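Local coordinates for GTP-binding nuclear protein GSP1 (Encephalitozoon cuniculi, PDB 4DJT) that binds and probably hydrolyses GTP as a Ran-family small GTPase, and is thought to act in protein import into the nucleus and in RNA export, at residues N29-R35 with N186-V192; A42-A46 with K78-Y82; P50-L54 with V182-N186; V122-D128 with Y151-K157; L164-H168 with D178-V182. All coordinates share one frame; numbering follows the deposited sequence.

Contacts 1, 3 and 5 bind the C-terminal extension to the Ran-type GTPase core, while contacts 2 and 4 lie within that core. Contact 4 builds the guanine pocket, and contact 2 joins the predicted switch regions; their centres lie about 25 Å apart, on opposite sides of the chain's centre. Contacts 5, 3 and 1 follow the extension in order from helix 164-174, along strand 46-54, to the loop after helix 24-28. Contacts 3 and 5 share V182 and touch where F53 meets F181; contacts 1 and 3 share N186 and are bonded through D33 OD2 and T52 OG1, 2.7 Å apart. Contact 1 reaches the pocket of contact 4 through R30, whose NH1 lies 2.9 Å from A156 O.

Contact 1 (N29-R35 with N186-V192); sequences NRVLDGR and NLEPTEV
With CG of N29 turned anti to the backbone N (chi1 -176°) and OG1 of T190 wedged between its own backbone N and carbonyl carbon (58°), the two side chains cross at about a right angle. Here the C-terminal extension of this Ran-type GTPase binds the loop after helix 24-28, backbone to backbone, with a single bridge between R30 and P189. T190 OG1 donates to N29 OD1 over 2.6 Å, approaching from above the carbonyl plane, and also accepts from V192 N in an ST turn. The other end of the amide is held too: N29 ND2 reaches V192 O at 2.8 Å, close to the amide plane. Backbone bonds run from V31 N to E188 O (2.7 Å) and from L32 N to N186 O. V31 lays its CB and CG1 against the amide of N186, whose OD1 closes an Asx turn onto E188 N. R30 bends at chi3 to bring NE to L187 O; its NH2 is bonded to Y27 O. R35 comes in side-on, V31 CG2 over one face of its guanidinium; NE (3.0 Å) and NH2 (3.1 Å) both grip T190 O, NE lying on a carbonyl lone pair.

Contact 2 (A42-A46 with K78-Y82); sequences ATVGA and KDVYY
The Y81 ring meets the segment 42-46 with its edge: V44 CG2 and A46 CB both lie near the ring plane, A46 CB 3.9 Å from CE2, and Y82 CE1 is another edge neighbour. A first torsion of -174° swings the Y81 ring away from its own amide nitrogen and lays the CD2-CE2 border along these methyl groups. V44 CG2 comes closest to the start of the same residue, 3.7 Å from Y81 CA, and its CB rests against V80 CG2 at 4.2 Å. W66 of strand 60-68 touches V44, A46 and Y81 alike, so the apolar cluster extends onto the central sheet. The phenol end leaves the contact, its OH bonded to L16 O. K78 stretches out beyond CG, and its NZ donates a hydrogen bond to T43 O at 2.7 Å; its CD and CE pass alongside the same oxygen. A water joins the backbones next to it, donating to V44 O (2.8 Å) and accepting from K78 N. The segments belong to the two predicted switch regions, which small GTPases characteristically place side by side next to the nucleotide; in this GDP-bound form they are joined directly.

Contact 3 (P50-L54 with V182-N186); sequences PVTFL and VSNVN
V185 CG1 is the apolar centre, a single methyl group set between V51 and F53 of the strand. It approaches the F53 ring obliquely, 3.3 Å from CE2, with CD2 and CZ a little farther off, and V51 CG2 meets it at 3.8 Å. The V185 side chain holds CG1 anti to the carbonyl carbon, which places this methyl against the F53 ring. The same methyl also passes T52 O. Farther along, L54 and V182 add a smaller apolar patch, with L54 CG 4.0 Å from V182 CG2. Polar groups lie between these two patches. S183 OG, set between its own backbone N and carbonyl carbon (chi1 56°), takes the amide hydrogen of L54 almost dead straight: L54 N to S183 OG is 2.8 Å and the N-H...O angle 178°. The serine hydroxyl thus stands in for a backbone carbonyl on the strand edge. V182 N then bonds to L54 O at 2.8 Å, so both backbone polar atoms of L54 are engaged. A water continues the row, donating to T52 O (2.8 Å) and lying 2.5 Å from S183 OG. Residues 182-185 run nearly antiparallel to 51-54, 161° apart in direction. Strand 60-68 pairs with 46-54 through F63 and I61, while F53 stacks on F181 near helix 164-174.

Contact 4 (V122-D128 with Y151-K157); sequences VCANKID and YFEISAK. With GDP (guanosine-5'-diphosphate), chain C.
From its CB, which packs 4.1 Å from I154 CG1, the N125 side chain extends trans to its amide nitrogen (chi1 -171°) and ends in an amide bonded to protein through both OD1 and ND2 and lying beside the base. This is the guanine-recognition site of the small GTPase fold, where the N-K-x-D motif (N125 to D128) meets the S-A-K motif (S155 to K157) at the ends of parallel strands 120-125 and 150-154. CG lies near GDP O6, OD1 accepts from A156 N in the carbonyl plane at 2.8 Å, and ND2 is bonded to V22 O of the P-loop with GDP N7 nearby. The asparagine thereby ties the base-binding loops to the phosphate-binding loop. Behind it, parallel-strand hydrogen bonds run from F152 N to V122 O, A124 N to F152 O and I154 N to A124 O, each at 2.9 Å. On the sheet face carrying V122, A124 and E153, Y151 sets its ring obliquely against V122 CG1 and A124 CB. K126 extends along the base, and its NZ forms a salt bridge with D93 and bonds to G21 O. K157 N donates to GDP O6 at 3.1 Å. D128 reads the N1-N2 edge of guanine: GDP N1 donates to OD1 at 2.7 Å and GDP N2 to OD2 at 2.8 Å.

Contact 5 (L164-H168 with D178-V182); sequences LPFLH and DLIFV
This is plain apolar packing, in which the chain that follows helix 164-174 turns back and lays L179 and F181 against the helix. L167 carries the helical side. Its chi1 of -176° points CG away from the residue's own nitrogen and sends CD1 over the F181 ring, 4.1 Å from the centroid and 5° off the normal, a well-centred CH-pi contact. The same methyl passes L179 O at 3.5 Å and meets L179 CD2 at 3.9 Å, the two leucine side chains lying alongside and antiparallel to each other. F181 also pushes its far end against the helix backbone: CE2 lies 3.5 Å from L167 N, and F166 O sits at the ring edge, 3.6 Å from CZ. The ring also reaches strand 46-54, so it joins helix and sheet. L179 O is bonded to R171 NE, which ties down the backbone beside the leucine pair. Between the two segments themselves, cohesion rests on the burial of methyl groups and aromatic carbon, with the aromatic face serving as the seat for L167.

Contact 1 (N29-R35 with N186-V192)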
# COMPACT_ATOMS: atom_id res chain seq x y z
N ASN A 29 1.04 -0.02 9.64
CA ASN A 29 0.45 0.17 10.97
C ASN A 29 1.56 0.66 11.95
O ASN A 29 1.96 -0.05 12.90
CB ASN A 29 -0.18 -1.12 11.43
CG ASN A 29 -0.90 -0.99 12.76
OD1 ASN A 29 -1.27 0.10 13.19
ND2 ASN A 29 -1.07 -2.11 13.42
N ARG A 30 2.08 1.84 11.61
CA ARG A 30 3.12 2.52 12.35
C ARG A 30 2.58 3.86 12.81
O ARG A 30 1.54 4.31 12.36
CB ARG A 30 4.38 2.68 11.47
CG ARG A 30 4.94 1.35 11.00
CD ARG A 30 6.04 1.51 9.94
NE ARG A 30 7.09 0.57 10.25
CZ ARG A 30 7.23 -0.64 9.74
NH1 ARG A 30 8.23 -1.42 10.15
NH2 ARG A 30 6.43 -1.06 8.77
N VAL A 31 3.27 4.50 13.73
CA VAL A 31 2.74 5.71 14.31
C VAL A 31 2.47 6.77 13.25
O VAL A 31 1.37 7.34 13.23
CB VAL A 31 3.66 6.24 15.43
CG1 VAL A 31 3.25 7.65 15.83
CG2 VAL A 31 3.65 5.28 16.62
N LEU A 32 3.43 7.01 12.36
CA LEU A 32 3.25 8.00 11.25
C LEU A 32 2.79 9.34 11.83
O LEU A 32 3.43 9.82 12.75
CB LEU A 32 2.29 7.43 10.19
CG LEU A 32 2.72 6.04 9.69
CD1 LEU A 32 1.68 5.41 8.75
CD2 LEU A 32 4.10 6.10 8.98
N ASP A 33 1.72 9.96 11.30
CA ASP A 33 1.27 11.26 11.82
C ASP A 33 0.75 11.15 13.24
O ASP A 33 0.64 12.18 13.92
CB ASP A 33 0.16 11.88 10.96
CG ASP A 33 0.65 12.34 9.64
OD1 ASP A 33 1.88 12.24 9.40
OD2 ASP A 33 -0.19 12.78 8.83
N GLY A 34 0.46 9.93 13.69
CA GLY A 34 0.11 9.67 15.10
C GLY A 34 -1.02 8.63 15.19
O GLY A 34 -1.79 8.45 14.25
N ARG A 35 -1.10 7.93 16.32
CA ARG A 35 -2.22 6.97 16.51
C ARG A 35 -3.58 7.63 16.46
O ARG A 35 -4.52 7.08 15.87
CB ARG A 35 -2.08 6.27 17.84
CG ARG A 35 -0.91 5.36 17.89
CD ARG A 35 -0.85 4.67 19.25
NE ARG A 35 0.33 3.84 19.35
CZ ARG A 35 1.54 4.27 19.69
NH1 ARG A 35 1.76 5.55 19.99
NH2 ARG A 35 2.53 3.43 19.72
N ASN A 186 7.83 8.90 11.43
CA ASN A 186 7.86 8.04 12.64
C ASN A 186 7.43 6.62 12.28
O ASN A 186 6.25 6.39 11.94
CB ASN A 186 6.96 8.60 13.75
CG ASN A 186 7.07 7.81 15.05
OD1 ASN A 186 7.30 6.60 15.03
ND2 ASN A 186 6.91 8.48 16.17
N LEU A 187 8.38 5.70 12.32
CA LEU A 187 8.14 4.34 11.80
C LEU A 187 7.92 3.33 12.90
O LEU A 187 7.99 2.11 12.67
CB LEU A 187 9.29 3.89 10.91
CG LEU A 187 9.51 4.72 9.64
CD1 LEU A 187 10.87 4.38 9.03
CD2 LEU A 187 8.36 4.49 8.66
N GLU A 188 7.66 3.81 14.12
CA GLU A 188 7.46 2.91 15.22
C GLU A 188 6.13 2.15 15.04
O GLU A 188 5.12 2.73 14.67
CB GLU A 188 7.52 3.63 16.57
CG GLU A 188 8.92 4.11 16.89
CD GLU A 188 9.03 5.02 18.10
OE1 GLU A 188 8.00 5.47 18.67
OE2 GLU A 188 10.18 5.28 18.49
N PRO A 189 6.18 0.82 15.21
CA PRO A 189 4.92 0.04 15.19
C PRO A 189 3.93 0.58 16.20
O PRO A 189 4.33 0.93 17.31
CB PRO A 189 5.38 -1.38 15.58
CG PRO A 189 6.82 -1.45 15.14
CD PRO A 189 7.37 -0.05 15.34
N THR A 190 2.65 0.65 15.85
CA THR A 190 1.64 1.22 16.75
C THR A 190 1.35 0.38 17.98
O THR A 190 0.89 0.91 18.98
CB THR A 190 0.29 1.43 16.09
OG1 THR A 190 -0.19 0.18 15.58
CG2 THR A 190 0.37 2.44 14.91
N GLU A 191 1.51 -0.94 17.85
CA GLU A 191 1.05 -1.91 18.85
C GLU A 191 -0.49 -1.94 18.97
O GLU A 191 -1.06 -2.40 19.97
CB GLU A 191 1.74 -1.65 20.22
CG GLU A 191 3.25 -1.51 20.10
CD GLU A 191 3.92 -1.20 21.43
OE1 GLU A 191 3.78 -1.99 22.37
OE2 GLU A 191 4.59 -0.13 21.53
N VAL A 192 -1.17 -1.48 17.91
CA VAL A 192 -2.62 -1.48 17.84
C VAL A 192 -3.02 -2.57 16.87
O VAL A 192 -2.70 -2.51 15.67
CB VAL A 192 -3.22 -0.15 17.35
CG1 VAL A 192 -4.75 -0.26 17.27
CG2 VAL A 192 -2.80 1.00 18.28
O HOH W 1 6.21 11.09 11.22

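Contact 2 (A42-A46 with K78-Y82)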
# COMPACT_ATOMS: atom_id res chain seq x y z
N ALA A 42 -16.23 1.12 10.13
CA ALA A 42 -16.80 -0.21 10.29
C ALA A 42 -17.59 -0.67 9.06
O ALA A 42 -17.64 -1.85 8.76
CB ALA A 42 -17.66 -0.28 11.55
N THR A 43 -18.20 0.27 8.34
CA THR A 43 -18.97 -0.11 7.14
C THR A 43 -18.04 -0.74 6.10
O THR A 43 -18.35 -1.79 5.51
CB THR A 43 -19.72 1.08 6.52
OG1 THR A 43 -20.62 1.62 7.49
CG2 THR A 43 -20.51 0.63 5.27
N VAL A 44 -16.88 -0.12 5.91
CA VAL A 44 -15.92 -0.61 4.94
C VAL A 44 -15.04 -1.72 5.49
O VAL A 44 -14.68 -2.61 4.75
CB VAL A 44 -15.06 0.51 4.35
CG1 VAL A 44 -14.39 1.30 5.43
CG2 VAL A 44 -14.00 -0.09 3.43
N GLY A 45 -14.73 -1.69 6.80
CA GLY A 45 -13.77 -2.63 7.38
C GLY A 45 -12.34 -2.12 7.10
O GLY A 45 -11.49 -2.82 6.52
N ALA A 46 -12.10 -0.86 7.42
CA ALA A 46 -10.82 -0.28 7.08
C ALA A 46 -10.39 0.76 8.07
O ALA A 46 -11.21 1.43 8.70
CB ALA A 46 -10.87 0.32 5.69
N LYS A 78 -15.29 -4.37 -0.37
CA LYS A 78 -16.37 -3.52 -0.86
C LYS A 78 -15.80 -2.45 -1.78
O LYS A 78 -14.66 -2.03 -1.63
CB LYS A 78 -17.09 -2.85 0.33
CG LYS A 78 -18.08 -3.75 1.04
CD LYS A 78 -18.51 -3.15 2.37
CE LYS A 78 -19.50 -4.05 3.10
NZ LYS A 78 -20.20 -3.35 4.22
N ASP A 79 -16.61 -2.01 -2.73
CA ASP A 79 -16.24 -0.95 -3.64
C ASP A 79 -15.85 0.33 -2.91
O ASP A 79 -14.96 1.03 -3.35
CB ASP A 79 -17.40 -0.63 -4.62
CG ASP A 79 -17.67 -1.77 -5.62
OD1 ASP A 79 -16.87 -2.74 -5.70
OD2 ASP A 79 -18.69 -1.69 -6.34
N VAL A 80 -16.53 0.63 -1.80
CA VAL A 80 -16.22 1.83 -1.01
C VAL A 80 -14.79 1.85 -0.47
O VAL A 80 -14.25 2.91 -0.21
CB VAL A 80 -17.22 2.08 0.14
CG1 VAL A 80 -18.51 2.68 -0.42
CG2 VAL A 80 -17.50 0.79 0.90
N TYR A 81 -14.18 0.69 -0.34
CA TYR A 81 -12.76 0.61 -0.01
C TYR A 81 -11.95 1.35 -1.06
O TYR A 81 -11.04 2.12 -0.74
CB TYR A 81 -12.30 -0.83 0.13
CG TYR A 81 -10.87 -1.00 0.63
CD1 TYR A 81 -9.83 -1.30 -0.24
CD2 TYR A 81 -10.55 -0.85 1.98
CE1 TYR A 81 -8.51 -1.43 0.21
CE2 TYR A 81 -9.25 -0.97 2.43
CZ TYR A 81 -8.23 -1.26 1.55
OH TYR A 81 -6.93 -1.44 2.05
N TYR A 82 -12.27 1.07 -2.33
CA TYR A 82 -11.50 1.61 -3.46
C TYR A 82 -11.90 3.04 -3.82
O TYR A 82 -11.08 3.83 -4.29
CB TYR A 82 -11.63 0.70 -4.66
CG TYR A 82 -11.12 -0.68 -4.43
CD1 TYR A 82 -9.79 -0.91 -4.07
CD2 TYR A 82 -11.92 -1.76 -4.56
CE1 TYR A 82 -9.31 -2.17 -3.86
CE2 TYR A 82 -11.44 -3.05 -4.36
CZ TYR A 82 -10.12 -3.23 -4.03
OH TYR A 82 -9.64 -4.49 -3.81
O HOH W 2 -14.51 -4.23 2.47

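Contact 3 (P50-L54 with V182-N186)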
# COMPACT_ATOMS: atom_id res chain seq x y z
N PRO A 50 -3.08 8.29 8.24
CA PRO A 50 -2.47 9.48 7.62
C PRO A 50 -0.97 9.50 7.81
O PRO A 50 -0.48 9.33 8.93
CB PRO A 50 -3.08 10.65 8.36
CG PRO A 50 -4.03 10.10 9.34
CD PRO A 50 -4.05 8.62 9.31
N VAL A 51 -0.25 9.71 6.71
CA VAL A 51 1.21 9.94 6.74
C VAL A 51 1.55 11.20 5.90
O VAL A 51 1.23 11.28 4.70
CB VAL A 51 2.02 8.70 6.33
CG1 VAL A 51 1.67 8.23 4.90
CG2 VAL A 51 3.51 8.98 6.46
N THR A 52 2.21 12.14 6.55
CA THR A 52 2.58 13.42 5.97
C THR A 52 4.09 13.48 5.78
O THR A 52 4.87 13.13 6.67
CB THR A 52 2.16 14.58 6.88
OG1 THR A 52 0.74 14.54 7.06
CG2 THR A 52 2.58 15.94 6.24
N PHE A 53 4.48 13.92 4.59
CA PHE A 53 5.86 14.22 4.27
C PHE A 53 5.94 15.69 3.86
O PHE A 53 5.01 16.24 3.27
CB PHE A 53 6.32 13.38 3.06
CG PHE A 53 6.26 11.90 3.28
CD1 PHE A 53 5.11 11.20 2.99
CD2 PHE A 53 7.33 11.22 3.77
CE1 PHE A 53 5.04 9.84 3.19
CE2 PHE A 53 7.28 9.83 3.94
CZ PHE A 53 6.13 9.15 3.63
N LEU A 54 7.06 16.31 4.16
CA LEU A 54 7.38 17.63 3.61
C LEU A 54 8.33 17.43 2.45
O LEU A 54 9.30 16.65 2.54
CB LEU A 54 8.02 18.46 4.72
CG LEU A 54 8.30 19.95 4.55
CD1 LEU A 54 7.06 20.73 4.15
CD2 LEU A 54 8.83 20.47 5.88
N VAL A 182 11.96 15.74 2.53
CA VAL A 182 12.99 16.31 3.41
C VAL A 182 12.67 16.12 4.87
O VAL A 182 13.37 16.64 5.72
CB VAL A 182 13.16 17.82 3.15
CG1 VAL A 182 13.44 18.04 1.67
CG2 VAL A 182 11.95 18.58 3.62
N SER A 183 11.58 15.43 5.17
CA SER A 183 11.21 15.10 6.56
C SER A 183 11.31 13.59 6.73
O SER A 183 11.27 12.86 5.76
CB SER A 183 9.80 15.57 6.86
OG SER A 183 8.84 15.02 5.94
N ASN A 184 11.49 13.15 7.97
CA ASN A 184 11.58 11.72 8.30
C ASN A 184 10.30 11.29 9.00
O ASN A 184 9.81 12.00 9.88
CB ASN A 184 12.78 11.46 9.21
CG ASN A 184 14.09 11.87 8.55
OD1 ASN A 184 14.57 11.21 7.63
ND2 ASN A 184 14.66 12.97 9.00
N VAL A 185 9.77 10.13 8.64
CA VAL A 185 8.51 9.69 9.25
C VAL A 185 8.74 8.81 10.46
O VAL A 185 9.72 8.04 10.50
CB VAL A 185 7.55 8.99 8.24
CG1 VAL A 185 7.05 10.01 7.22
CG2 VAL A 185 8.22 7.78 7.59
N ASN A 186 7.83 8.90 11.43
CA ASN A 186 7.86 8.04 12.64
C ASN A 186 7.43 6.62 12.28
O ASN A 186 6.25 6.39 11.94
CB ASN A 186 6.96 8.60 13.75
CG ASN A 186 7.07 7.81 15.05
OD1 ASN A 186 7.30 6.60 15.03
ND2 ASN A 186 6.91 8.48 16.17
O HOH W 3 7.45 13.64 7.53

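Contact 4 (V122-D128 with Y151-K157)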
# COMPACT_ATOMS: atom_id res chain seq x y z
N VAL A 122 3.95 -1.77 -7.12
CA VAL A 122 4.02 -3.17 -6.70
C VAL A 122 5.19 -3.34 -5.77
O VAL A 122 6.29 -2.92 -6.08
CB VAL A 122 4.13 -4.14 -7.90
CG1 VAL A 122 4.36 -5.57 -7.42
CG2 VAL A 122 2.87 -4.06 -8.75
N CYS A 123 4.93 -3.95 -4.60
CA CYS A 123 5.96 -4.24 -3.61
C CYS A 123 6.11 -5.73 -3.34
O CYS A 123 5.18 -6.40 -2.93
CB CYS A 123 5.65 -3.57 -2.25
SG CYS A 123 5.65 -1.77 -2.36
N ALA A 124 7.32 -6.21 -3.61
CA ALA A 124 7.77 -7.51 -3.20
C ALA A 124 8.16 -7.45 -1.73
O ALA A 124 9.23 -6.93 -1.39
CB ALA A 124 8.99 -7.91 -4.05
N ASN A 125 7.32 -8.00 -0.86
CA ASN A 125 7.57 -7.92 0.57
C ASN A 125 8.18 -9.21 1.16
O ASN A 125 8.07 -10.29 0.57
CB ASN A 125 6.27 -7.56 1.31
CG ASN A 125 6.50 -7.25 2.78
OD1 ASN A 125 7.47 -6.57 3.13
ND2 ASN A 125 5.55 -7.69 3.66
N LYS A 126 8.83 -9.05 2.31
CA LYS A 126 9.43 -10.16 3.08
C LYS A 126 10.71 -10.61 2.42
O LYS A 126 11.12 -11.78 2.57
CB LYS A 126 8.47 -11.34 3.21
CG LYS A 126 7.14 -10.98 3.82
CD LYS A 126 6.41 -12.19 4.35
CE LYS A 126 4.99 -11.89 4.76
NZ LYS A 126 4.20 -13.12 5.09
N ILE A 127 11.39 -9.69 1.71
CA ILE A 127 12.69 -10.03 1.10
C ILE A 127 13.71 -10.41 2.15
O ILE A 127 14.80 -10.87 1.81
CB ILE A 127 13.31 -8.88 0.26
CG1 ILE A 127 13.59 -7.64 1.15
CG2 ILE A 127 12.40 -8.57 -0.92
CD1 ILE A 127 14.27 -6.51 0.42
N ASP A 128 13.38 -10.20 3.42
CA ASP A 128 14.24 -10.65 4.53
C ASP A 128 14.27 -12.16 4.77
O ASP A 128 15.18 -12.65 5.42
CB ASP A 128 13.88 -9.94 5.81
CG ASP A 128 12.43 -10.18 6.23
OD1 ASP A 128 11.53 -9.46 5.71
OD2 ASP A 128 12.19 -11.05 7.12
N TYR A 151 8.11 -0.87 -9.21
CA TYR A 151 8.30 -2.10 -8.44
C TYR A 151 9.39 -1.87 -7.42
O TYR A 151 10.48 -1.43 -7.76
CB TYR A 151 8.71 -3.24 -9.40
CG TYR A 151 8.90 -4.62 -8.79
CD1 TYR A 151 7.84 -5.54 -8.73
CD2 TYR A 151 10.14 -5.03 -8.31
CE1 TYR A 151 8.01 -6.82 -8.21
CE2 TYR A 151 10.32 -6.33 -7.80
CZ TYR A 151 9.26 -7.20 -7.75
OH TYR A 151 9.41 -8.46 -7.25
N PHE A 152 9.10 -2.21 -6.17
CA PHE A 152 10.10 -2.13 -5.11
C PHE A 152 10.19 -3.42 -4.32
O PHE A 152 9.18 -4.06 -4.06
CB PHE A 152 9.78 -0.99 -4.14
CG PHE A 152 9.67 0.35 -4.81
CD1 PHE A 152 10.81 1.00 -5.25
CD2 PHE A 152 8.44 0.90 -5.11
CE1 PHE A 152 10.73 2.22 -5.91
CE2 PHE A 152 8.35 2.12 -5.74
CZ PHE A 152 9.49 2.79 -6.14
N GLU A 153 11.41 -3.77 -3.93
CA GLU A 153 11.65 -4.86 -2.96
C GLU A 153 11.73 -4.23 -1.58
O GLU A 153 12.47 -3.26 -1.38
CB GLU A 153 12.94 -5.62 -3.34
CG GLU A 153 12.85 -6.17 -4.76
CD GLU A 153 14.01 -7.06 -5.19
OE1 GLU A 153 15.12 -6.97 -4.58
OE2 GLU A 153 13.79 -7.86 -6.15
N ILE A 154 10.90 -4.69 -0.65
CA ILE A 154 10.85 -4.08 0.71
C ILE A 154 10.82 -5.17 1.79
O ILE A 154 10.49 -6.33 1.54
CB ILE A 154 9.59 -3.19 0.93
CG1 ILE A 154 8.32 -4.00 0.93
CG2 ILE A 154 9.43 -2.11 -0.17
CD1 ILE A 154 7.05 -3.22 1.33
N SER A 155 11.08 -4.74 3.02
CA SER A 155 10.72 -5.53 4.20
C SER A 155 9.82 -4.67 5.11
O SER A 155 10.25 -3.71 5.71
CB SER A 155 11.95 -6.02 4.97
OG SER A 155 11.54 -6.57 6.24
N ALA A 156 8.55 -5.01 5.16
CA ALA A 156 7.64 -4.29 6.03
C ALA A 156 8.06 -4.44 7.49
O ALA A 156 7.79 -3.57 8.29
CB ALA A 156 6.22 -4.80 5.84
N LYS A 157 8.69 -5.56 7.83
CA LYS A 157 9.16 -5.77 9.23
C LYS A 157 10.14 -4.68 9.68
O LYS A 157 9.93 -4.02 10.71
CB LYS A 157 9.81 -7.14 9.38
CG LYS A 157 10.50 -7.36 10.74
CD LYS A 157 11.05 -8.77 10.89
CE LYS A 157 12.35 -8.98 10.11
NZ LYS A 157 13.58 -8.82 10.95
PB GDP C . -1.60 -8.60 5.89
O1B GDP C . -2.04 -7.30 6.58
O2B GDP C . -1.20 -8.44 4.44
O3B GDP C . -2.56 -9.75 6.19
O3A GDP C . -0.26 -9.13 6.61
PA GDP C . 0.29 -8.82 8.07
O1A GDP C . 0.95 -7.46 8.17
O2A GDP C . -0.78 -9.18 9.05
O5' GDP C . 1.50 -9.83 8.25
C5' GDP C . 1.25 -11.24 8.03
C4' GDP C . 2.39 -12.01 8.67
O4' GDP C . 3.58 -11.77 7.94
C3' GDP C . 2.69 -11.55 10.08
O3' GDP C . 3.11 -12.67 10.83
C2' GDP C . 3.85 -10.61 9.96
O2' GDP C . 4.71 -10.58 11.11
C1' GDP C . 4.55 -11.19 8.76
N9 GDP C . 5.24 -10.15 8.00
C8 GDP C . 4.73 -9.02 7.46
N7 GDP C . 5.73 -8.32 6.85
C5 GDP C . 6.85 -9.04 6.95
C6 GDP C . 8.25 -8.90 6.52
O6 GDP C . 8.65 -7.90 5.85
N1 GDP C . 9.10 -9.89 6.85
C2 GDP C . 8.71 -10.98 7.57
N2 GDP C . 9.59 -11.93 7.87
N3 GDP C . 7.44 -11.16 7.99
C4 GDP C . 6.51 -10.23 7.71

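Contact 5 (L164-H168 with D178-V182)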
# COMPACT_ATOMS: atom_id res chain seq x y z
N LEU A 164 9.85 4.53 -0.34
CA LEU A 164 9.98 4.55 -1.80
C LEU A 164 8.62 4.56 -2.54
O LEU A 164 8.47 5.32 -3.49
CB LEU A 164 10.89 3.41 -2.32
CG LEU A 164 12.34 3.45 -1.80
CD1 LEU A 164 13.14 2.31 -2.45
CD2 LEU A 164 13.00 4.80 -2.12
N PRO A 165 7.63 3.72 -2.11
CA PRO A 165 6.36 3.78 -2.82
C PRO A 165 5.73 5.16 -2.74
O PRO A 165 5.17 5.63 -3.71
CB PRO A 165 5.51 2.72 -2.11
CG PRO A 165 6.56 1.74 -1.61
CD PRO A 165 7.63 2.66 -1.10
N PHE A 166 5.81 5.78 -1.56
CA PHE A 166 5.21 7.11 -1.37
C PHE A 166 5.96 8.17 -2.16
O PHE A 166 5.36 9.09 -2.74
CB PHE A 166 5.15 7.47 0.12
CG PHE A 166 4.23 6.60 0.90
CD1 PHE A 166 2.87 6.68 0.72
CD2 PHE A 166 4.72 5.62 1.75
CE1 PHE A 166 2.01 5.83 1.37
CE2 PHE A 166 3.87 4.78 2.41
CZ PHE A 166 2.51 4.88 2.24
N LEU A 167 7.27 8.07 -2.19
CA LEU A 167 8.07 8.99 -3.00
C LEU A 167 7.66 8.93 -4.46
O LEU A 167 7.44 9.96 -5.10
CB LEU A 167 9.56 8.69 -2.84
CG LEU A 167 10.56 9.62 -3.55
CD1 LEU A 167 10.37 11.07 -3.11
CD2 LEU A 167 12.00 9.14 -3.32
N HIS A 168 7.54 7.72 -5.01
CA HIS A 168 7.06 7.56 -6.40
C HIS A 168 5.69 8.16 -6.63
O HIS A 168 5.47 8.88 -7.60
CB HIS A 168 7.03 6.09 -6.80
CG HIS A 168 6.70 5.89 -8.26
ND1 HIS A 168 7.54 6.23 -9.23
CD2 HIS A 168 5.53 5.45 -8.89
CE1 HIS A 168 6.98 5.98 -10.43
NE2 HIS A 168 5.76 5.51 -10.22
N ASP A 178 11.77 15.11 -9.79
CA ASP A 178 12.89 15.38 -8.86
C ASP A 178 12.43 15.73 -7.45
O ASP A 178 13.25 16.07 -6.59
CB ASP A 178 13.81 16.47 -9.41
CG ASP A 178 13.09 17.76 -9.81
OD1 ASP A 178 11.84 17.83 -9.87
OD2 ASP A 178 13.81 18.71 -10.11
N LEU A 179 11.14 15.56 -7.17
CA LEU A 179 10.63 15.80 -5.84
C LEU A 179 11.33 14.84 -4.90
O LEU A 179 11.44 13.66 -5.21
CB LEU A 179 9.11 15.60 -5.81
CG LEU A 179 8.34 15.75 -4.50
CD1 LEU A 179 6.86 16.00 -4.81
CD2 LEU A 179 8.51 14.49 -3.60
N ILE A 180 11.79 15.35 -3.77
CA ILE A 180 12.29 14.50 -2.67
C ILE A 180 11.60 14.84 -1.34
O ILE A 180 11.06 15.92 -1.17
CB ILE A 180 13.83 14.61 -2.47
CG1 ILE A 180 14.24 16.04 -2.16
CG2 ILE A 180 14.58 14.11 -3.69
CD1 ILE A 180 15.68 16.17 -1.67
N PHE A 181 11.65 13.91 -0.40
CA PHE A 181 11.10 14.16 0.93
C PHE A 181 12.22 14.68 1.80
O PHE A 181 13.30 14.14 1.78
CB PHE A 181 10.49 12.90 1.57
CG PHE A 181 9.26 12.36 0.85
CD1 PHE A 181 8.38 13.20 0.19
CD2 PHE A 181 8.98 11.00 0.87
CE1 PHE A 181 7.25 12.70 -0.44
CE2 PHE A 181 7.85 10.49 0.22
CZ PHE A 181 6.98 11.33 -0.41
N VAL A 182 11.96 15.74 2.53
CA VAL A 182 12.99 16.31 3.41
C VAL A 182 12.67 16.12 4.87
O VAL A 182 13.37 16.64 5.72
CB VAL A 182 13.16 17.82 3.15
CG1 VAL A 182 13.44 18.04 1.67
CG2 VAL A 182 11.95 18.58 3.62